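PDB 6VH5: prephenate dehydratase:Amino acid-binding ACT from Brucella abortus, which probably catalyses the decarboxylation and dehydration of prephenate to phenylpyruvate in phenylalanine biosynthesis, and binds phenylalanine. Local coordinates for residues P54-A59 with A71-E76; M95-E100 with R195-S200; V223-A228 with I257-Y262. All coordinates share one frame; numbering follows the deposited sequence.

Contact 1: residues P54-A59 with A71-E76; sequences PTFEDA and AMIPIE
The carbonyl oxygen of Ala59 is hydrogen-bonded to the hydroxyl of Ser28, on strand 26-30, while the methyl of Ala71 packs against the same oxygen, Ala71 CB lying 3.7 Å from Ala59 O. Alanine suits both places, because the helix backbone must come close to the strand here. The methyl of Ala59 is turned to the strand as well, and Ile73 CD1 rests 3.9 Å from Ala59 CB. Ile73 reaches it because chi1 of -56° and chi2 of -57° together fold CD1 back toward Ala59; its CG2 makes only a loose, oblique approach to the Phe56 ring. Helix 56-64 is the connection of a beta-alpha-beta crossover in the prephenate dehydratase domain: it runs between the parallel strands 49-53 and 70-77, with strand 26-30 lying between them. At its first turn Thr55 is the N-cap, its OG1 accepting from Asp58 N at 3.1 Å. Phe56 follows directly, and its chi1 of -65° turns the ring toward Pro74. The two rings meet obliquely, Phe56 CE1 lying 3.7 Å from Pro74 CG. A flat aromatic ring suits this place, since it can pack on the apolar pyrrolidine of the buried proline. Pro74 also packs on Thr194, a residue predicted to be essential for activity.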
ATOM      1  N   PRO A  54       8.823  14.061   6.382  1.00 65.59           N
ATOM      2  CA  PRO A  54       7.514  14.191   5.723  1.00 68.78           C
ATOM      3  C   PRO A  54       7.102  12.961   4.932  1.00 70.50           C
ATOM      4  O   PRO A  54       5.900  12.685   4.839  1.00 73.51           O
ATOM      5  CB  PRO A  54       7.681  15.435   4.834  1.00 69.97           C
ATOM      6  CG  PRO A  54       9.153  15.632   4.691  1.00 67.37           C
ATOM      7  CD  PRO A  54       9.789  15.080   5.934  1.00 64.28           C
ATOM      8  N   THR A  55       8.045  12.204   4.376  1.00 67.14           N
ATOM      9  CA  THR A  55       7.728  11.021   3.588  1.00 60.43           C
ATOM     10  C   THR A  55       8.570   9.832   4.033  1.00 66.71           C
ATOM     11  O   THR A  55       9.582   9.988   4.727  1.00 62.69           O
ATOM     12  CB  THR A  55       7.948  11.247   2.084  1.00 52.86           C
ATOM     13  OG1 THR A  55       9.351  11.377   1.820  1.00 56.21           O
ATOM     14  CG2 THR A  55       7.198  12.459   1.594  1.00 53.62           C
ATOM     15  N   PHE A  56       8.118   8.633   3.628  1.00 66.30           N
ATOM     16  CA  PHE A  56       8.874   7.408   3.882  1.00 58.47           C
ATOM     17  C   PHE A  56      10.267   7.502   3.282  1.00 60.10           C
ATOM     18  O   PHE A  56      11.261   7.127   3.915  1.00 59.43           O
ATOM     19  CB  PHE A  56       8.163   6.195   3.272  1.00 66.51           C
ATOM     20  CG  PHE A  56       6.828   5.879   3.875  1.00 65.82           C
ATOM     21  CD1 PHE A  56       6.699   5.625   5.227  1.00 65.54           C
ATOM     22  CD2 PHE A  56       5.707   5.778   3.071  1.00 61.03           C
ATOM     23  CE1 PHE A  56       5.477   5.328   5.770  1.00 62.74           C
ATOM     24  CE2 PHE A  56       4.483   5.469   3.605  1.00 58.18           C
ATOM     25  CZ  PHE A  56       4.365   5.248   4.958  1.00 63.04           C
ATOM     26  N   GLU A  57      10.345   7.973   2.036  1.00 64.76           N
ATOM     27  CA  GLU A  57      11.627   8.126   1.359  1.00 64.74           C
ATOM     28  C   GLU A  57      12.572   9.002   2.170  1.00 64.14           C
ATOM     29  O   GLU A  57      13.740   8.648   2.361  1.00 66.52           O
ATOM     30  CB  GLU A  57      11.397   8.689  -0.047  1.00 66.29           C
ATOM     31  CG  GLU A  57      10.672   7.715  -0.977  1.00 85.05           C
ATOM     32  CD  GLU A  57       9.148   7.650  -0.765  1.00 97.30           C
ATOM     33  OE1 GLU A  57       8.494   6.854  -1.479  1.00 96.47           O
ATOM     34  OE2 GLU A  57       8.612   8.359   0.127  1.00 94.95           O
ATOM     35  N   ASP A  58      12.066  10.119   2.707  1.00 55.39           N
ATOM     36  CA  ASP A  58      12.890  10.966   3.565  1.00 61.61           C
ATOM     37  C   ASP A  58      13.318  10.220   4.821  1.00 62.65           C
ATOM     38  O   ASP A  58      14.439  10.407   5.312  1.00 65.41           O
ATOM     39  CB  ASP A  58      12.130  12.238   3.941  1.00 65.29           C
ATOM     40  CG  ASP A  58      11.975  13.200   2.777  1.00 73.47           C
ATOM     41  OD1 ASP A  58      12.908  13.302   1.941  1.00 79.79           O
ATOM     42  OD2 ASP A  58      10.906  13.853   2.706  1.00 67.11           O
ATOM     43  N   ALA A  59      12.426   9.388   5.370  1.00 54.85           N
ATOM     44  CA  ALA A  59      12.807   8.556   6.506  1.00 59.20           C
ATOM     45  C   ALA A  59      13.893   7.553   6.120  1.00 58.06           C
ATOM     46  O   ALA A  59      14.752   7.226   6.946  1.00 58.71           O
ATOM     47  CB  ALA A  59      11.579   7.839   7.074  1.00 59.46           C
ATOM     48  N   ALA A  71      15.449   3.601  11.194  1.00 59.81           N
ATOM     49  CA  ALA A  71      14.187   4.110  10.676  1.00 57.36           C
ATOM     50  C   ALA A  71      13.062   3.159  11.054  1.00 58.34           C
ATOM     51  O   ALA A  71      13.217   1.933  10.969  1.00 55.52           O
ATOM     52  CB  ALA A  71      14.231   4.288   9.151  1.00 42.27           C
ATOM     53  N   MET A  72      11.922   3.736  11.456  1.00 57.26           N
ATOM     54  CA  MET A  72      10.746   2.976  11.871  1.00 55.81           C
ATOM     55  C   MET A  72       9.682   3.118  10.787  1.00 58.19           C
ATOM     56  O   MET A  72       9.045   4.171  10.670  1.00 62.61           O
ATOM     57  CB  MET A  72      10.238   3.467  13.227  1.00 49.52           C
ATOM     58  CG  MET A  72       9.021   2.719  13.756  1.00 53.80           C
ATOM     59  SD  MET A  72       9.326   1.070  14.450  1.00 52.37           S
ATOM     60  CE  MET A  72      10.117   1.482  16.003  1.00 54.42           C
ATOM     61  N   ILE A  73       9.468   2.050  10.023  1.00 53.37           N
ATOM     62  CA  ILE A  73       8.671   2.085   8.803  1.00 55.97           C
ATOM     63  C   ILE A  73       7.496   1.125   8.937  1.00 60.93           C
ATOM     64  O   ILE A  73       7.695  -0.057   9.219  1.00 53.89           O
ATOM     65  CB  ILE A  73       9.498   1.723   7.559  1.00 58.17           C
ATOM     66  CG1 ILE A  73      10.721   2.645   7.438  1.00 61.84           C
ATOM     67  CG2 ILE A  73       8.602   1.730   6.321  1.00 49.73           C
ATOM     68  CD1 ILE A  73      10.385   4.114   7.380  1.00 55.58           C
ATOM     69  N   PRO A  74       6.260   1.583   8.751  1.00 65.39           N
ATOM     70  CA  PRO A  74       5.120   0.660   8.730  1.00 59.04           C
ATOM     71  C   PRO A  74       5.029  -0.072   7.401  1.00 58.28           C
ATOM     72  O   PRO A  74       5.236   0.512   6.334  1.00 63.86           O
ATOM     73  CB  PRO A  74       3.914   1.589   8.931  1.00 63.06           C
ATOM     74  CG  PRO A  74       4.362   2.901   8.378  1.00 62.58           C
ATOM     75  CD  PRO A  74       5.836   2.996   8.689  1.00 62.15           C
ATOM     76  N   ILE A  75       4.737  -1.372   7.470  1.00 50.91           N
ATOM     77  CA  ILE A  75       4.591  -2.163   6.253  1.00 52.90           C
ATOM     78  C   ILE A  75       3.297  -2.954   6.202  1.00 55.09           C
ATOM     79  O   ILE A  75       2.881  -3.369   5.106  1.00 58.28           O
ATOM     80  CB  ILE A  75       5.802  -3.097   6.048  1.00 57.65           C
ATOM     81  CG1 ILE A  75       5.911  -4.112   7.180  1.00 59.50           C
ATOM     82  CG2 ILE A  75       7.095  -2.261   5.950  1.00 53.83           C
ATOM     83  CD1 ILE A  75       6.810  -5.280   6.827  1.00 64.20           C
ATOM     84  N   GLU A  76       2.619  -3.189   7.322  1.00 58.52           N
ATOM     85  CA  GLU A  76       1.327  -3.859   7.320  1.00 62.95           C
ATOM     86  C   GLU A  76       0.380  -3.121   8.254  1.00 60.16           C
ATOM     87  O   GLU A  76       0.779  -2.695   9.342  1.00 59.30           O
ATOM     88  CB  GLU A  76       1.438  -5.321   7.762  1.00 56.12           C
ATOM     89  CG  GLU A  76       2.221  -6.189   6.813  1.00 64.72           C
ATOM     90  CD  GLU A  76       2.572  -7.528   7.418  1.00 62.32           C
ATOM     91  OE1 GLU A  76       1.913  -7.921   8.396  1.00 61.42           O
ATOM     92  OE2 GLU A  76       3.539  -8.159   6.946  1.00 57.70           O
TER

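Contact 2: residues M95-E100 with R195-S200; sequences MHIVGE and RFVVLS
Glu100 and Arg195 meet across the neighbouring strands, and the glutamate side chain can be followed outward. Its CB lies 3.4 Å from Phe196 O, beside the backbone. CG takes the crowded position between backbone N and carbonyl carbon (chi1 68°), and beyond it the chain is extended, so that CD comes within 3.9 Å of Arg195 NH2. At the tip, Glu100 OE1 takes two bonds from one guanidinium, 2.7 Å from Arg195 NH2 and 3.0 Å from Arg195 NE. In this side-on grip NH2 comes nearly along the C-O bond direction, NE from the anti side and out of the carboxylate plane. OE1 lies at the edge of the guanidinium, near its plane, yet the carboxylate is turned almost perpendicular (83°). The other oxygen, OE2, goes to Arg300 and to the backbone N of Ser297, while Arg195 NH1 pairs with Glu76 and Asp264. Lying between two arginines probably stabilises the Glu100 carboxylate, and the acids offset the nearness of Arg195 to Arg300.

Strands 96-104 and 193-200 are antiparallel neighbours in the dehydratase domain; 96-104 is the outermost of five strands, with Ile97 also backbone-bonded to Leu291 of the ACT domain. His96 and Ser200 form a hydrogen-bonded pair, His96 N reaching Ser200 O at 2.8 Å. Farther on, the register slips by one residue: Val98 N donates to Val198 O, whereas Val198 N donates to Gly99 O. Gly99, with no side chain, suits the tight approach of Val198 CG2, which lies 3.6 Å from Gly99 C. On the sheet face that also carries Glu100, Ile97 CG1 packs 3.8 Å from Leu199 CD2, the two side by side, and Ile97 CG2 is 3.9 Å from Val197 CB.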
ATOM      1  N   MET A  95      19.986  -1.381   2.825  1.00 81.99           N
ATOM      2  CA  MET A  95      19.556  -1.340   4.207  1.00 71.61           C
ATOM      3  C   MET A  95      19.028  -2.698   4.620  1.00 68.36           C
ATOM      4  O   MET A  95      18.755  -3.572   3.789  1.00 71.40           O
ATOM      5  CB  MET A  95      18.524  -0.248   4.455  1.00 69.77           C
ATOM      6  CG  MET A  95      19.175   1.113   4.456  1.00 74.32           C
ATOM      7  SD  MET A  95      18.056   2.415   4.917  1.00 74.85           S
ATOM      8  CE  MET A  95      18.046   3.389   3.413  1.00 79.42           C
ATOM      9  N   HIS A  96      18.935  -2.866   5.931  1.00 64.90           N
ATOM     10  CA  HIS A  96      18.627  -4.152   6.521  1.00 63.74           C
ATOM     11  C   HIS A  96      17.537  -3.993   7.566  1.00 70.79           C
ATOM     12  O   HIS A  96      17.371  -2.931   8.174  1.00 72.87           O
ATOM     13  CB  HIS A  96      19.885  -4.740   7.159  1.00 65.15           C
ATOM     14  CG  HIS A  96      21.034  -4.866   6.205  1.00 73.53           C
ATOM     15  ND1 HIS A  96      21.416  -6.068   5.645  1.00 77.70           N
ATOM     16  CD2 HIS A  96      21.888  -3.935   5.715  1.00 76.99           C
ATOM     17  CE1 HIS A  96      22.452  -5.868   4.847  1.00 82.05           C
ATOM     18  NE2 HIS A  96      22.763  -4.585   4.878  1.00 79.95           N
ATOM     19  N   ILE A  97      16.792  -5.066   7.767  1.00 67.42           N
ATOM     20  CA  ILE A  97      15.799  -5.132   8.823  1.00 54.89           C
ATOM     21  C   ILE A  97      16.484  -5.683  10.066  1.00 52.27           C
ATOM     22  O   ILE A  97      17.058  -6.773  10.034  1.00 52.08           O
ATOM     23  CB  ILE A  97      14.622  -6.013   8.396  1.00 56.42           C
ATOM     24  CG1 ILE A  97      14.118  -5.533   7.034  1.00 56.37           C
ATOM     25  CG2 ILE A  97      13.526  -5.962   9.449  1.00 49.70           C
ATOM     26  CD1 ILE A  97      13.109  -6.446   6.395  1.00 54.99           C
ATOM     27  N   VAL A  98      16.439  -4.929  11.158  1.00 51.73           N
ATOM     28  CA  VAL A  98      17.057  -5.329  12.412  1.00 53.14           C
ATOM     29  C   VAL A  98      16.035  -5.439  13.534  1.00 55.44           C
ATOM     30  O   VAL A  98      16.409  -5.540  14.703  1.00 57.29           O
ATOM     31  CB  VAL A  98      18.198  -4.369  12.800  1.00 56.21           C
ATOM     32  CG1 VAL A  98      19.352  -4.486  11.799  1.00 57.51           C
ATOM     33  CG2 VAL A  98      17.686  -2.960  12.838  1.00 54.04           C
ATOM     34  N   GLY A  99      14.749  -5.434  13.193  1.00 53.77           N
ATOM     35  CA  GLY A  99      13.689  -5.538  14.165  1.00 54.81           C
ATOM     36  C   GLY A  99      12.318  -5.334  13.553  1.00 56.72           C
ATOM     37  O   GLY A  99      12.187  -4.843  12.424  1.00 53.40           O
ATOM     38  N   GLU A 100      11.285  -5.720  14.294  1.00 52.15           N
ATOM     39  CA  GLU A 100       9.905  -5.499  13.899  1.00 56.28           C
ATOM     40  C   GLU A 100       9.132  -5.033  15.123  1.00 51.98           C
ATOM     41  O   GLU A 100       9.596  -5.153  16.259  1.00 52.27           O
ATOM     42  CB  GLU A 100       9.268  -6.773  13.279  1.00 57.34           C
ATOM     43  CG  GLU A 100       9.047  -7.941  14.239  1.00 50.61           C
ATOM     44  CD  GLU A 100       8.256  -9.116  13.618  1.00 58.71           C
ATOM     45  OE1 GLU A 100       7.864  -9.046  12.425  1.00 55.36           O
ATOM     46  OE2 GLU A 100       8.015 -10.117  14.338  1.00 55.36           O
ATOM     47  N   ARG A 195       2.089  -3.130  11.544  1.00 51.28           N
ATOM     48  CA  ARG A 195       3.370  -3.811  11.681  1.00 45.18           C
ATOM     49  C   ARG A 195       4.473  -2.917  11.138  1.00 50.21           C
ATOM     50  O   ARG A 195       4.444  -2.516   9.965  1.00 50.62           O
ATOM     51  CB  ARG A 195       3.374  -5.154  10.963  1.00 45.63           C
ATOM     52  CG  ARG A 195       4.769  -5.784  10.884  1.00 50.40           C
ATOM     53  CD  ARG A 195       4.722  -7.185  10.242  1.00 58.16           C
ATOM     54  NE  ARG A 195       6.003  -7.851  10.410  1.00 58.67           N
ATOM     55  CZ  ARG A 195       6.657  -8.496   9.456  1.00 51.78           C
ATOM     56  NH1 ARG A 195       6.148  -8.601   8.238  1.00 51.74           N
ATOM     57  NH2 ARG A 195       7.826  -9.041   9.732  1.00 47.59           N
ATOM     58  N   PHE A 196       5.453  -2.628  11.978  1.00 45.01           N
ATOM     59  CA  PHE A 196       6.621  -1.894  11.532  1.00 51.94           C
ATOM     60  C   PHE A 196       7.806  -2.840  11.373  1.00 47.97           C
ATOM     61  O   PHE A 196       7.857  -3.913  11.983  1.00 46.67           O
ATOM     62  CB  PHE A 196       6.992  -0.783  12.521  1.00 57.04           C
ATOM     63  CG  PHE A 196       5.904   0.209  12.772  1.00 58.82           C
ATOM     64  CD1 PHE A 196       4.907  -0.051  13.703  1.00 61.43           C
ATOM     65  CD2 PHE A 196       5.887   1.417  12.098  1.00 61.12           C
ATOM     66  CE1 PHE A 196       3.910   0.869  13.948  1.00 58.57           C
ATOM     67  CE2 PHE A 196       4.890   2.346  12.336  1.00 64.83           C
ATOM     68  CZ  PHE A 196       3.900   2.072  13.261  1.00 62.33           C
ATOM     69  N   VAL A 197       8.763  -2.418  10.547  1.00 48.85           N
ATOM     70  CA  VAL A 197      10.097  -3.006  10.498  1.00 59.60           C
ATOM     71  C   VAL A 197      11.095  -1.905  10.826  1.00 63.07           C
ATOM     72  O   VAL A 197      10.908  -0.749  10.434  1.00 55.64           O
ATOM     73  CB  VAL A 197      10.428  -3.642   9.133  1.00 59.30           C
ATOM     74  CG1 VAL A 197       9.662  -4.955   8.953  1.00 62.40           C
ATOM     75  CG2 VAL A 197      10.117  -2.660   8.017  1.00 54.17           C
ATOM     76  N   VAL A 198      12.132  -2.264  11.568  1.00 64.65           N
ATOM     77  CA  VAL A 198      13.199  -1.346  11.941  1.00 61.51           C
ATOM     78  C   VAL A 198      14.333  -1.504  10.934  1.00 61.09           C
ATOM     79  O   VAL A 198      14.859  -2.606  10.760  1.00 59.18           O
ATOM     80  CB  VAL A 198      13.678  -1.637  13.370  1.00 62.84           C
ATOM     81  CG1 VAL A 198      14.635  -0.560  13.857  1.00 72.01           C
ATOM     82  CG2 VAL A 198      12.471  -1.778  14.296  1.00 53.70           C
ATOM     83  N   LEU A 199      14.731  -0.405  10.293  1.00 61.64           N
ATOM     84  CA  LEU A 199      15.719  -0.449   9.225  1.00 65.19           C
ATOM     85  C   LEU A 199      17.049   0.134   9.681  1.00 68.59           C
ATOM     86  O   LEU A 199      17.101   1.008  10.552  1.00 68.34           O
ATOM     87  CB  LEU A 199      15.235   0.294   7.975  1.00 51.09           C
ATOM     88  CG  LEU A 199      13.910  -0.225   7.408  1.00 53.58           C
ATOM     89  CD1 LEU A 199      13.629   0.426   6.072  1.00 54.39           C
ATOM     90  CD2 LEU A 199      13.855  -1.744   7.309  1.00 49.19           C
ATOM     91  N   SER A 200      18.129  -0.357   9.073  1.00 70.91           N
ATOM     92  CA  SER A 200      19.473   0.099   9.392  1.00 71.74           C
ATOM     93  C   SER A 200      20.324   0.103   8.131  1.00 68.15           C
ATOM     94  O   SER A 200      20.120  -0.704   7.222  1.00 59.62           O
ATOM     95  CB  SER A 200      20.127  -0.803  10.451  1.00 69.77           C
ATOM     96  OG  SER A 200      21.506  -0.519  10.584  1.00 66.43           O
TER

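Contact 3: residues V223-A228 with I257-Y262. With PHE (phenylalanine), chain J; EDO (1,2-ethanediol), chain F.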
ATOM      1  N   VAL A 223      11.797 -15.850  -9.756  1.00 49.35           N
ATOM      2  CA  VAL A 223      11.544 -17.028 -10.573  1.00 52.61           C
ATOM      3  C   VAL A 223      10.988 -16.592 -11.921  1.00 50.56           C
ATOM      4  O   VAL A 223      10.559 -15.453 -12.114  1.00 59.22           O
ATOM      5  CB  VAL A 223      10.569 -18.036  -9.917  1.00 58.81           C
ATOM      6  CG1 VAL A 223      11.168 -18.620  -8.656  1.00 68.35           C
ATOM      7  CG2 VAL A 223       9.209 -17.389  -9.641  1.00 54.64           C
ATOM      8  N   ARG A 224      11.032 -17.522 -12.867  1.00 46.19           N
ATOM      9  CA  ARG A 224      10.340 -17.367 -14.134  1.00 53.43           C
ATOM     10  C   ARG A 224       8.828 -17.432 -13.910  1.00 64.84           C
ATOM     11  O   ARG A 224       8.338 -18.064 -12.968  1.00 64.65           O
ATOM     12  CB  ARG A 224      10.796 -18.463 -15.091  1.00 56.75           C
ATOM     13  CG  ARG A 224      12.209 -18.249 -15.634  1.00 63.86           C
ATOM     14  CD  ARG A 224      12.688 -19.386 -16.536  1.00 71.36           C
ATOM     15  NE  ARG A 224      11.950 -19.575 -17.784  1.00 84.85           N
ATOM     16  CZ  ARG A 224      11.258 -20.676 -18.076  1.00 87.64           C
ATOM     17  NH1 ARG A 224      11.198 -21.676 -17.201  1.00 80.85           N
ATOM     18  NH2 ARG A 224      10.625 -20.780 -19.238  1.00 92.70           N
ATOM     19  N   ASN A 225       8.090 -16.728 -14.765  1.00 64.93           N
ATOM     20  CA  ASN A 225       6.634 -16.655 -14.668  1.00 56.70           C
ATOM     21  C   ASN A 225       5.982 -17.812 -15.435  1.00 60.88           C
ATOM     22  O   ASN A 225       5.267 -17.613 -16.417  1.00 65.75           O
ATOM     23  CB  ASN A 225       6.147 -15.298 -15.174  1.00 55.26           C
ATOM     24  CG  ASN A 225       4.666 -15.064 -14.905  1.00 63.90           C
ATOM     25  OD1 ASN A 225       4.165 -15.335 -13.811  1.00 62.36           O
ATOM     26  ND2 ASN A 225       3.948 -14.603 -15.924  1.00 68.28           N
ATOM     27  N   VAL A 226       6.262 -19.039 -14.998  1.00 57.67           N
ATOM     28  CA  VAL A 226       5.723 -20.226 -15.666  1.00 55.07           C
ATOM     29  C   VAL A 226       5.117 -21.141 -14.608  1.00 48.67           C
ATOM     30  O   VAL A 226       5.458 -21.046 -13.417  1.00 50.62           O
ATOM     31  CB  VAL A 226       6.805 -20.964 -16.495  1.00 55.33           C
ATOM     32  CG1 VAL A 226       7.440 -20.021 -17.523  1.00 53.79           C
ATOM     33  CG2 VAL A 226       7.828 -21.671 -15.607  1.00 46.61           C
ATOM     34  N   PRO A 227       4.200 -22.027 -15.002  1.00 48.56           N
ATOM     35  CA  PRO A 227       3.527 -22.878 -14.006  1.00 49.91           C
ATOM     36  C   PRO A 227       4.524 -23.649 -13.148  1.00 49.88           C
ATOM     37  O   PRO A 227       5.581 -24.076 -13.625  1.00 51.43           O
ATOM     38  CB  PRO A 227       2.677 -23.820 -14.865  1.00 49.19           C
ATOM     39  CG  PRO A 227       2.403 -23.038 -16.098  1.00 54.90           C
ATOM     40  CD  PRO A 227       3.664 -22.252 -16.358  1.00 49.92           C
ATOM     41  N   ALA A 228       4.193 -23.777 -11.858  1.00 41.93           N
ATOM     42  CA  ALA A 228       4.934 -24.518 -10.834  1.00 45.59           C
ATOM     43  C   ALA A 228       6.244 -23.843 -10.412  1.00 54.92           C
ATOM     44  O   ALA A 228       6.996 -24.436  -9.623  1.00 57.77           O
ATOM     45  CB  ALA A 228       5.227 -25.972 -11.255  1.00 42.11           C
ATOM     46  N   ILE A 257       7.480 -11.733 -17.821  1.00 73.68           N
ATOM     47  CA  ILE A 257       8.482 -12.769 -18.043  1.00 68.21           C
ATOM     48  C   ILE A 257       8.989 -13.348 -16.728  1.00 65.36           C
ATOM     49  O   ILE A 257       9.240 -14.550 -16.628  1.00 66.17           O
ATOM     50  CB  ILE A 257       9.637 -12.190 -18.881  1.00 75.72           C
ATOM     51  CG1 ILE A 257       9.125 -11.746 -20.252  1.00 81.95           C
ATOM     52  CG2 ILE A 257      10.764 -13.203 -19.009  1.00 78.62           C
ATOM     53  CD1 ILE A 257      10.070 -10.801 -20.989  1.00 85.35           C
ATOM     54  N   ALA A 258       9.119 -12.527 -15.694  1.00 61.99           N
ATOM     55  CA  ALA A 258       9.720 -12.952 -14.441  1.00 58.95           C
ATOM     56  C   ALA A 258       8.985 -12.299 -13.284  1.00 60.75           C
ATOM     57  O   ALA A 258       8.292 -11.293 -13.455  1.00 75.50           O
ATOM     58  CB  ALA A 258      11.211 -12.585 -14.387  1.00 49.94           C
ATOM     59  N   THR A 259       9.127 -12.894 -12.101  1.00 55.34           N
ATOM     60  CA  THR A 259       8.404 -12.424 -10.928  1.00 56.67           C
ATOM     61  C   THR A 259       9.346 -12.369  -9.735  1.00 53.99           C
ATOM     62  O   THR A 259      10.134 -13.290  -9.520  1.00 53.19           O
ATOM     63  CB  THR A 259       7.211 -13.329 -10.596  1.00 53.23           C
ATOM     64  OG1 THR A 259       6.533 -13.670 -11.810  1.00 64.89           O
ATOM     65  CG2 THR A 259       6.228 -12.593  -9.665  1.00 41.94           C
ATOM     66  N   GLN A 260       9.251 -11.301  -8.948  1.00 55.22           N
ATOM     67  CA  GLN A 260      10.003 -11.222  -7.704  1.00 59.19           C
ATOM     68  C   GLN A 260       9.065 -11.432  -6.518  1.00 56.44           C
ATOM     69  O   GLN A 260       7.899 -11.033  -6.549  1.00 56.47           O
ATOM     70  CB  GLN A 260      10.738  -9.883  -7.567  1.00 63.31           C
ATOM     71  CG  GLN A 260      11.729  -9.874  -6.406  1.00 66.70           C
ATOM     72  CD  GLN A 260      12.701  -8.723  -6.473  1.00 70.08           C
ATOM     73  OE1 GLN A 260      13.486  -8.616  -7.413  1.00 77.78           O
ATOM     74  NE2 GLN A 260      12.659  -7.859  -5.468  1.00 62.51           N
ATOM     75  N   PHE A 261       9.589 -12.069  -5.472  1.00 56.23           N
ATOM     76  CA  PHE A 261       8.822 -12.398  -4.280  1.00 53.70           C
ATOM     77  C   PHE A 261       9.518 -11.816  -3.061  1.00 52.00           C
ATOM     78  O   PHE A 261      10.751 -11.814  -2.971  1.00 52.33           O
ATOM     79  CB  PHE A 261       8.650 -13.927  -4.094  1.00 51.29           C
ATOM     80  CG  PHE A 261       7.606 -14.539  -4.994  1.00 53.69           C
ATOM     81  CD1 PHE A 261       6.275 -14.648  -4.564  1.00 52.94           C
ATOM     82  CD2 PHE A 261       7.929 -14.955  -6.281  1.00 40.11           C
ATOM     83  CE1 PHE A 261       5.294 -15.178  -5.393  1.00 46.32           C
ATOM     84  CE2 PHE A 261       6.955 -15.482  -7.120  1.00 41.30           C
ATOM     85  CZ  PHE A 261       5.632 -15.597  -6.674  1.00 47.72           C
ATOM     86  N   TYR A 262       8.712 -11.317  -2.136  1.00 39.28           N
ATOM     87  CA  TYR A 262       9.172 -10.832  -0.844  1.00 46.31           C
ATOM     88  C   TYR A 262       8.645 -11.800   0.203  1.00 44.06           C
ATOM     89  O   TYR A 262       7.454 -12.108   0.207  1.00 51.96           O
ATOM     90  CB  TYR A 262       8.669  -9.395  -0.604  1.00 43.50           C
ATOM     91  CG  TYR A 262       9.114  -8.729   0.679  1.00 47.33           C
ATOM     92  CD1 TYR A 262      10.094  -7.739   0.671  1.00 57.25           C
ATOM     93  CD2 TYR A 262       8.505  -9.042   1.895  1.00 52.45           C
ATOM     94  CE1 TYR A 262      10.482  -7.096   1.848  1.00 56.18           C
ATOM     95  CE2 TYR A 262       8.887  -8.420   3.079  1.00 53.10           C
ATOM     96  CZ  TYR A 262       9.879  -7.448   3.050  1.00 57.13           C
ATOM     97  OH  TYR A 262      10.261  -6.838   4.227  1.00 49.07           O
TER
HETATM   98  N   PHE J 301       3.835 -17.684 -12.336  1.00 49.67           N
HETATM   99  CA  PHE J 301       4.697 -18.536 -11.526  1.00 52.96           C
HETATM  100  C   PHE J 301       3.982 -19.793 -11.031  1.00 59.08           C
HETATM  101  O   PHE J 301       4.534 -20.525 -10.202  1.00 60.31           O
HETATM  102  CB  PHE J 301       5.254 -17.763 -10.333  1.00 47.09           C
HETATM  103  CG  PHE J 301       4.224 -16.923  -9.609  1.00 52.32           C
HETATM  104  CD1 PHE J 301       4.153 -15.554  -9.825  1.00 51.05           C
HETATM  105  CD2 PHE J 301       3.353 -17.494  -8.700  1.00 42.92           C
HETATM  106  CE1 PHE J 301       3.208 -14.773  -9.161  1.00 51.72           C
HETATM  107  CE2 PHE J 301       2.412 -16.726  -8.035  1.00 53.38           C
HETATM  108  CZ  PHE J 301       2.342 -15.357  -8.265  1.00 52.69           C
HETATM  109  OXT PHE J 301       2.856 -20.098 -11.439  1.00 53.63           O
HETATM  110  C1  EDO F 302       2.350 -22.498  -7.983  1.00 75.69           C
HETATM  111  O1  EDO F 302       3.647 -22.481  -8.602  1.00 71.26           O
HETATM  112  C2  EDO F 302       1.215 -22.711  -8.990  1.00 72.91           C
HETATM  113  O2  EDO F 302       1.688 -22.954 -10.325  1.00 72.93           O
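A chi1 of -171° points the Asn225 amide away from its own backbone N and toward Thr259, whose chi1 of -43° sets OG1 near that amide, without a bond to it, and CG2 against the bound phenylalanine. Asn225 OD1 accepts from the ligand's ammonium nitrogen, PHE N, at 2.8 Å, and Gln251 NE2 shares that oxygen; the ND2 side bonds to the backbone O of Phe256, which helps fix the rotation of the amide. Thr259 OG1 bonds to Gln251, while its methyl CG2 lies 3.6 Å from PHE CD1, so one small residue serves both a polar network and an apolar wall. Phe261 makes a T-shaped stack, its edge over the face of the ligand ring with CZ 3.5 Å from PHE CG, and Val223 CG2 lies 3.9 Å from Phe261 CE2 at that ring's edge. The backbones are tied by Thr259 N to Val223 O at 2.9 Å, and Asn225 N reaches Ile257 O at 3.1 Å where strand 215-224 ends in an inverse gamma turn centred on Asn225. Leu230 N also bonds the ligand, and Asn243 and Met244 of the second subunit close the pocket across the interface: an intersubunit amino-acid site of the ACT domain, consistent with feedback control by phenylalanine.

How the contacts relate
Contacts 1, 2 and 3 follow one another along the chain. The first two belong to the dehydratase domain, with centres about 10 Å apart, and share a sheet: strand 70-77 lies beside strand 193-200, joined by probable hydrogen bonds such as Ile75 N to Arg195 O. Contact 1 places a helix on that sheet, and contact 2 adds its outermost strand. Contact 3 lies in the ACT domain, its centre about 26 Å from that of contact 2 and 28 Å from that of contact 1. Strand 215-224 comes next after 193-200. Ile97 packs on Tyr262 and is backbone-bonded to Leu291, so the catalytic and phenylalanine-binding domains meet there.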